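Local coordinates for tRNA (cytosine(72)-C(5))-methyltransferase (Pyrococcus horikoshii, PDB 5ZVH), which catalyses the S-adenosyl-L-methionine-dependent methylation of carbon C5 of cytosine 72 in several tRNAs, at residues I202-A207 with I270-P275; I226-S231 with K251-D256. All blocks are in the same frame, centred on the assembly; numbering follows the deposited sequence.

Interaction 1. Residues I202-A207 with I270-P275; sequences IDMAAA and ILLDAP. With SFG (sinefungin), chain C.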
loop_
_atom_site.group_PDB
_atom_site.type_symbol
_atom_site.label_atom_id
_atom_site.label_comp_id
_atom_site.label_asym_id
_atom_site.label_seq_id
_atom_site.Cartn_x
_atom_site.Cartn_y
_atom_site.Cartn_z
ATOM N N ILE A 202 -15.986 -13.042 -0.288
ATOM C CA ILE A 202 -15.866 -12.159 -1.437
ATOM C C ILE A 202 -14.938 -10.982 -1.172
ATOM O O ILE A 202 -15.159 -10.187 -0.255
ATOM C CB ILE A 202 -17.237 -11.602 -1.870
ATOM C CG1 ILE A 202 -18.234 -12.737 -2.131
ATOM C CG2 ILE A 202 -17.083 -10.714 -3.098
ATOM C CD1 ILE A 202 -19.628 -12.257 -2.448
ATOM N N ASP A 203 -13.909 -10.883 -2.006
ATOM C CA ASP A 203 -13.025 -9.726 -2.070
ATOM C C ASP A 203 -13.426 -8.915 -3.298
ATOM O O ASP A 203 -13.080 -9.280 -4.420
ATOM C CB ASP A 203 -11.564 -10.174 -2.161
ATOM C CG ASP A 203 -10.580 -9.053 -1.889
ATOM O OD1 ASP A 203 -10.969 -7.864 -1.959
ATOM O OD2 ASP A 203 -9.399 -9.366 -1.621
ATOM N N MET A 204 -14.152 -7.822 -3.096
ATOM C CA MET A 204 -14.827 -7.162 -4.216
ATOM C C MET A 204 -14.003 -6.060 -4.867
ATOM O O MET A 204 -14.469 -5.398 -5.793
ATOM C CB MET A 204 -16.174 -6.590 -3.771
ATOM C CG MET A 204 -16.106 -5.595 -2.641
ATOM S SD MET A 204 -17.758 -4.974 -2.264
ATOM C CE MET A 204 -18.531 -6.482 -1.769
ATOM N N ALA A 205 -12.791 -5.855 -4.371
ATOM C CA ALA A 205 -11.822 -4.993 -5.034
ATOM C C ALA A 205 -10.454 -5.609 -4.809
ATOM O O ALA A 205 -9.657 -5.102 -4.018
ATOM C CB ALA A 205 -11.889 -3.581 -4.496
ATOM N N ALA A 206 -10.188 -6.708 -5.509
ATOM C CA ALA A 206 -9.170 -7.648 -5.067
ATOM C C ALA A 206 -7.796 -7.499 -5.714
ATOM O O ALA A 206 -6.802 -7.913 -5.126
ATOM C CB ALA A 206 -9.675 -9.056 -5.276
ATOM N N ALA A 207 -7.716 -6.911 -6.901
ATOM C CA ALA A 207 -6.442 -6.904 -7.619
ATOM C C ALA A 207 -5.515 -5.833 -7.049
ATOM O O ALA A 207 -5.984 -4.772 -6.639
ATOM C CB ALA A 207 -6.671 -6.684 -9.110
ATOM N N ILE A 270 -17.256 -10.665 3.640
ATOM C CA ILE A 270 -16.900 -9.781 2.547
ATOM C C ILE A 270 -15.789 -8.821 2.950
ATOM O O ILE A 270 -15.909 -8.087 3.936
ATOM C CB ILE A 270 -18.108 -8.976 2.070
ATOM C CG1 ILE A 270 -19.079 -9.872 1.294
ATOM C CG2 ILE A 270 -17.657 -7.843 1.193
ATOM C CD1 ILE A 270 -20.247 -9.126 0.692
ATOM N N LEU A 271 -14.708 -8.826 2.176
ATOM C CA LEU A 271 -13.668 -7.821 2.333
ATOM C C LEU A 271 -13.860 -6.720 1.299
ATOM O O LEU A 271 -13.939 -6.990 0.098
ATOM C CB LEU A 271 -12.279 -8.440 2.197
ATOM C CG LEU A 271 -11.137 -7.422 2.150
ATOM C CD1 LEU A 271 -11.107 -6.566 3.408
ATOM C CD2 LEU A 271 -9.810 -8.120 1.961
ATOM N N LEU A 272 -13.958 -5.482 1.775
ATOM C CA LEU A 272 -14.035 -4.329 0.887
ATOM C C LEU A 272 -12.838 -3.413 1.133
ATOM O O LEU A 272 -12.872 -2.523 1.990
ATOM C CB LEU A 272 -15.352 -3.571 1.075
ATOM C CG LEU A 272 -15.505 -2.270 0.277
ATOM C CD1 LEU A 272 -15.207 -2.466 -1.205
ATOM C CD2 LEU A 272 -16.885 -1.678 0.471
ATOM N N ASP A 273 -11.769 -3.661 0.387
ATOM C CA ASP A 273 -10.595 -2.810 0.440
ATOM C C ASP A 273 -10.778 -1.750 -0.637
ATOM O O ASP A 273 -10.306 -1.896 -1.766
ATOM C CB ASP A 273 -9.318 -3.632 0.239
ATOM C CG ASP A 273 -8.062 -2.797 0.349
ATOM O OD1 ASP A 273 -8.002 -1.925 1.243
ATOM O OD2 ASP A 273 -7.120 -3.039 -0.436
ATOM N N ALA A 274 -11.489 -0.688 -0.273
ATOM C CA ALA A 274 -12.126 0.179 -1.256
ATOM C C ALA A 274 -11.153 1.140 -1.914
ATOM O O ALA A 274 -10.254 1.661 -1.254
ATOM C CB ALA A 274 -13.264 0.959 -0.598
ATOM N N PRO A 275 -11.340 1.379 -3.222
ATOM C CA PRO A 275 -10.601 2.459 -3.876
ATOM C C PRO A 275 -10.807 3.745 -3.095
ATOM O O PRO A 275 -11.926 4.040 -2.673
ATOM C CB PRO A 275 -11.225 2.525 -5.277
ATOM C CG PRO A 275 -12.538 1.820 -5.159
ATOM C CD PRO A 275 -12.309 0.746 -4.134
HETATM N N SFG C . -6.828 -4.733 -1.876
HETATM C CA SFG C . -6.112 -4.973 -3.072
HETATM C C SFG C . -4.885 -5.809 -2.754
HETATM O O SFG C . -3.971 -5.972 -3.586
HETATM O OXT SFG C . -4.781 -6.366 -1.635
HETATM C CB SFG C . -5.761 -3.624 -3.734
HETATM C CG SFG C . -7.068 -2.786 -4.011
HETATM C CD SFG C . -6.784 -1.698 -5.054
HETATM N NE SFG C . -5.966 -0.740 -4.495
HETATM C "C5'" SFG C . -8.093 -1.053 -5.541
HETATM C "C4'" SFG C . -8.776 -1.983 -6.562
HETATM O "O4'" SFG C . -10.059 -1.689 -6.699
HETATM C "C3'" SFG C . -8.175 -1.822 -7.949
HETATM O "O3'" SFG C . -7.693 -3.013 -8.360
HETATM C "C2'" SFG C . -9.368 -1.398 -8.863
HETATM O "O2'" SFG C . -9.215 -2.009 -10.225
HETATM C "C1'" SFG C . -10.390 -1.894 -8.265
HETATM N N9 SFG C . -11.601 -1.181 -8.592
HETATM C C8 SFG C . -11.769 0.148 -8.705
HETATM N N7 SFG C . -13.070 0.388 -9.014
HETATM C C5 SFG C . -13.707 -0.804 -9.086
HETATM C C6 SFG C . -15.027 -1.142 -9.365
HETATM N N6 SFG C . -16.166 -0.313 -9.673
HETATM N N1 SFG C . -15.403 -2.432 -9.373
HETATM C C2 SFG C . -14.483 -3.421 -9.104
HETATM N N3 SFG C . -13.191 -3.094 -8.832
HETATM C C4 SFG C . -12.807 -1.775 -8.826
#

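Interaction 2. Residues I226-S231 with K251-D256; sequences IAIDKS and KLVQMD. With SFG (sinefungin), chain C.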
loop_
_atom_site.group_PDB
_atom_site.type_symbol
_atom_site.label_atom_id
_atom_site.label_comp_id
_atom_site.label_asym_id
_atom_site.label_seq_id
_atom_site.Cartn_x
_atom_site.Cartn_y
_atom_site.Cartn_z
ATOM N N ILE A 226 -13.926 -15.676 -3.841
ATOM C CA ILE A 226 -14.308 -14.975 -5.051
ATOM C C ILE A 226 -13.671 -13.599 -5.033
ATOM O O ILE A 226 -13.858 -12.828 -4.092
ATOM C CB ILE A 226 -15.825 -14.859 -5.189
ATOM C CG1 ILE A 226 -16.459 -16.248 -5.120
ATOM C CG2 ILE A 226 -16.178 -14.158 -6.493
ATOM C CD1 ILE A 226 -17.951 -16.226 -5.145
ATOM N N ALA A 227 -12.902 -13.305 -6.070
ATOM C CA ALA A 227 -12.152 -12.063 -6.133
ATOM C C ALA A 227 -12.580 -11.221 -7.330
ATOM O O ALA A 227 -12.493 -11.660 -8.478
ATOM C CB ALA A 227 -10.671 -12.360 -6.192
ATOM N N ILE A 228 -13.060 -10.016 -7.045
ATOM C CA ILE A 228 -13.655 -9.154 -8.056
ATOM C C ILE A 228 -12.775 -7.941 -8.338
ATOM O O ILE A 228 -12.250 -7.327 -7.410
ATOM C CB ILE A 228 -15.044 -8.669 -7.607
ATOM C CG1 ILE A 228 -15.957 -9.858 -7.320
ATOM C CG2 ILE A 228 -15.650 -7.735 -8.632
ATOM C CD1 ILE A 228 -17.303 -9.469 -6.785
ATOM N N ASP A 229 -12.601 -7.609 -9.615
ATOM C CA ASP A 229 -12.004 -6.332 -10.009
ATOM C C ASP A 229 -12.508 -5.883 -11.378
ATOM O O ASP A 229 -12.825 -6.709 -12.231
ATOM C CB ASP A 229 -10.475 -6.417 -10.011
ATOM C CG ASP A 229 -9.820 -5.065 -9.786
ATOM O OD1 ASP A 229 -9.678 -4.302 -10.767
ATOM O OD2 ASP A 229 -9.447 -4.760 -8.630
ATOM N N LYS A 230 -12.572 -4.571 -11.587
ATOM C CA LYS A 230 -13.056 -4.026 -12.852
ATOM C C LYS A 230 -11.951 -4.039 -13.904
ATOM O O LYS A 230 -12.215 -4.234 -15.092
ATOM C CB LYS A 230 -13.585 -2.599 -12.663
ATOM C CG LYS A 230 -14.249 -2.002 -13.907
ATOM C CD LYS A 230 -14.734 -0.575 -13.666
ATOM C CE LYS A 230 -13.564 0.394 -13.498
ATOM N NZ LYS A 230 -13.980 1.820 -13.655
ATOM N N SER A 231 -10.712 -3.853 -13.457
ATOM C CA SER A 231 -9.569 -3.750 -14.362
ATOM C C SER A 231 -9.079 -5.121 -14.808
ATOM O O SER A 231 -8.804 -5.994 -13.987
ATOM C CB SER A 231 -8.422 -2.982 -13.700
ATOM O OG SER A 231 -7.351 -2.797 -14.611
ATOM N N LYS A 251 -11.293 -17.789 -7.199
ATOM C CA LYS A 251 -12.036 -17.637 -8.440
ATOM C C LYS A 251 -12.121 -16.162 -8.816
ATOM O O LYS A 251 -12.743 -15.370 -8.111
ATOM C CB LYS A 251 -13.441 -18.241 -8.299
ATOM C CG LYS A 251 -14.382 -17.996 -9.487
ATOM C CD LYS A 251 -13.805 -18.491 -10.808
ATOM C CE LYS A 251 -14.887 -18.624 -11.874
ATOM N NZ LYS A 251 -15.700 -17.382 -12.014
ATOM N N LEU A 252 -11.480 -15.805 -9.926
ATOM C CA LEU A 252 -11.515 -14.439 -10.452
ATOM C C LEU A 252 -12.763 -14.147 -11.277
ATOM O O LEU A 252 -13.151 -14.946 -12.129
ATOM C CB LEU A 252 -10.275 -14.165 -11.309
ATOM C CG LEU A 252 -9.038 -13.543 -10.655
ATOM C CD1 LEU A 252 -8.715 -14.198 -9.346
ATOM C CD2 LEU A 252 -7.852 -13.649 -11.587
ATOM N N VAL A 253 -13.393 -13.006 -11.008
ATOM C CA VAL A 253 -14.499 -12.516 -11.827
ATOM C C VAL A 253 -14.319 -11.025 -12.131
ATOM O O VAL A 253 -14.120 -10.213 -11.227
ATOM C CB VAL A 253 -15.873 -12.764 -11.157
ATOM C CG1 VAL A 253 -16.236 -14.237 -11.228
ATOM C CG2 VAL A 253 -15.867 -12.303 -9.726
ATOM N N GLN A 254 -14.354 -10.673 -13.414
ATOM C CA GLN A 254 -14.287 -9.272 -13.822
ATOM C C GLN A 254 -15.679 -8.640 -13.896
ATOM O O GLN A 254 -16.562 -9.170 -14.572
ATOM C CB GLN A 254 -13.581 -9.151 -15.172
ATOM C CG GLN A 254 -13.308 -7.724 -15.593
ATOM C CD GLN A 254 -12.706 -7.640 -16.974
ATOM O OE1 GLN A 254 -12.463 -8.660 -17.620
ATOM N NE2 GLN A 254 -12.444 -6.421 -17.433
ATOM N N MET A 255 -15.847 -7.487 -13.247
ATOM C CA MET A 255 -17.146 -6.812 -13.157
ATOM C C MET A 255 -17.065 -5.556 -12.298
ATOM O O MET A 255 -16.148 -5.405 -11.489
ATOM C CB MET A 255 -18.218 -7.738 -12.564
ATOM C CG MET A 255 -18.099 -7.917 -11.057
ATOM S SD MET A 255 -19.390 -8.908 -10.273
ATOM C CE MET A 255 -20.837 -7.877 -10.533
ATOM N N ASP A 256 -18.030 -4.658 -12.487
ATOM C CA ASP A 256 -18.209 -3.509 -11.605
ATOM C C ASP A 256 -18.800 -4.011 -10.287
ATOM O O ASP A 256 -19.947 -4.459 -10.242
ATOM C CB ASP A 256 -19.116 -2.459 -12.256
ATOM C CG ASP A 256 -19.342 -1.240 -11.377
ATOM O OD1 ASP A 256 -18.654 -1.095 -10.346
ATOM O OD2 ASP A 256 -20.222 -0.422 -11.719
HETATM N N SFG C . -6.828 -4.733 -1.876
HETATM C CA SFG C . -6.112 -4.973 -3.072
HETATM C C SFG C . -4.885 -5.809 -2.754
HETATM O O SFG C . -3.971 -5.972 -3.586
HETATM O OXT SFG C . -4.781 -6.366 -1.635
HETATM C CB SFG C . -5.761 -3.624 -3.734
HETATM C CG SFG C . -7.068 -2.786 -4.011
HETATM C CD SFG C . -6.784 -1.698 -5.054
HETATM N NE SFG C . -5.966 -0.740 -4.495
HETATM C "C5'" SFG C . -8.093 -1.053 -5.541
HETATM C "C4'" SFG C . -8.776 -1.983 -6.562
HETATM O "O4'" SFG C . -10.059 -1.689 -6.699
HETATM C "C3'" SFG C . -8.175 -1.822 -7.949
HETATM O "O3'" SFG C . -7.693 -3.013 -8.360
HETATM C "C2'" SFG C . -9.368 -1.398 -8.863
HETATM O "O2'" SFG C . -9.215 -2.009 -10.225
HETATM C "C1'" SFG C . -10.390 -1.894 -8.265
HETATM N N9 SFG C . -11.601 -1.181 -8.592
HETATM C C8 SFG C . -11.769 0.148 -8.705
HETATM N N7 SFG C . -13.070 0.388 -9.014
HETATM C C5 SFG C . -13.707 -0.804 -9.086
HETATM C C6 SFG C . -15.027 -1.142 -9.365
HETATM N N6 SFG C . -16.166 -0.313 -9.673
HETATM N N1 SFG C . -15.403 -2.432 -9.373
HETATM C C2 SFG C . -14.483 -3.421 -9.104
HETATM N N3 SFG C . -13.191 -3.094 -8.832
HETATM C C4 SFG C . -12.807 -1.775 -8.826
#

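Interaction 1. Residues I202-A207 with I270-P275
Ile202 and Asp203 pair in parallel with Ile270 and Leu271 in the Rossmann-like sheet of the class I methyltransferase fold, on the way to the cofactor pocket. Leu271 N donates to Ile202 O at 2.8 Å (N-H...O 147°). One step on, Met204 N reaches Leu271 O in a weak bond of 3.3 Å, and beyond it the chains draw apart. Where the backbones diverge, the side chain of Met204 makes the contact: with CG between its backbone N and carbonyl carbon (chi1 58°) and a bend at chi3, it crosses that of Leu272, CG lying 3.6 Å from Leu272 CD1. The methyl end turns back to Ile270, CE sitting 3.4 Å from its CG2. Helix 291-311 packs against this face through Ala308 on Met204 and Phe304 on Leu272. Among the residues on the other face, Asp203 and Leu271 run side by side, pointing the same way, with OD2 of Asp203 3.8 Å from CD2 of Leu271; that same oxygen is hydrogen-bonded by Thr212. Farther along, the methyl of Ala205 touches both Asp273 O, 3.6 Å from its CB, and sinefungin O4', 3.4 Å from the same carbon. The carboxylate of Asp273, a residue that binds S-adenosyl-L-methionine, takes a hydrogen bond from Ser321 at OD1 and a salt bridge from Lys211 at OD2. The face of Ile202, Ile270 and Met204 is thus packed with apolar side chains, whereas that of Asp203 and Leu271 mixes carbon with an acid, and the buried carboxylates of Asp203 and Asp273 are each gripped by a hydroxyl.

Interaction 2. Residues I226-S231 with K251-D256
The side-chain amide of Gln254 reaches across to Lys230, NE2 donating to Lys230 O at 3.2 Å; the acceptor lies 19° out of the amide plane, so the bond is tilted. The other flat groups gather on sinefungin. One face of its adenine carries Lys230 CB, 3.8 Å from ring atom C2, and Pro275 lies toward the opposite face near C8; at the amino edge, N6 donates to Asp256 OD1 over 2.7 Å (N-H...O 166°), while Arg258 salt-bridges OD2 of that carboxylate. The carboxylate of Asp229 faces the ribose: OD1 accepts from O2' and OD2 from O3', though both bonds are modelled very short and their lengths are doubtful. OD1 also takes Ser231 N at 2.9 Å through its anti lone pair, an Asx turn, and Ala207 N donates to OD2. An alanine in place of Asp229 would probably leave both ribose hydroxyls without their acceptor and let the Asx turn relax. Such an acid at the end of the second strand is a hallmark of class I methyltransferases, and here it closes strand 225-229 of a beta-alpha-beta unit, helix 232-245 leading to the parallel strand 250-254. Backbone bonds join the strands, Ala227 N to Lys251 O, Val253 N to Ala227 O and Met255 N to Asp229 O. On the face opposite Ala227 and Leu252, Ile228 CG1 presses on Val253 CG2 at 3.4 Å. The other branch of Ile228, CG2, anti to the backbone N, meets Met255 CG at 3.5 Å.

The two contacts lie in one sheet, their centres 9 Å apart, joined where strand 201-203 of interaction 1 lies next to strand 225-229 of interaction 2. Across the sheet the order is 250-254, 225-229, 201-203, 267-273; along the chain, both segments of interaction 2 come between those of interaction 1. Backbone bonds are probable at the seam, Asp203 N to Ile226 O and Ile228 N to Asp203 O, and the methyls of Ala206 and Ala227 pack there. All four strands run the same way, so the loops after them gather at one edge. There interaction 1 lines sinefungin's amino-acid portion and ribose, with Pro275 at the adenine; interaction 2 holds the ribose hydroxyls and adenine amino group.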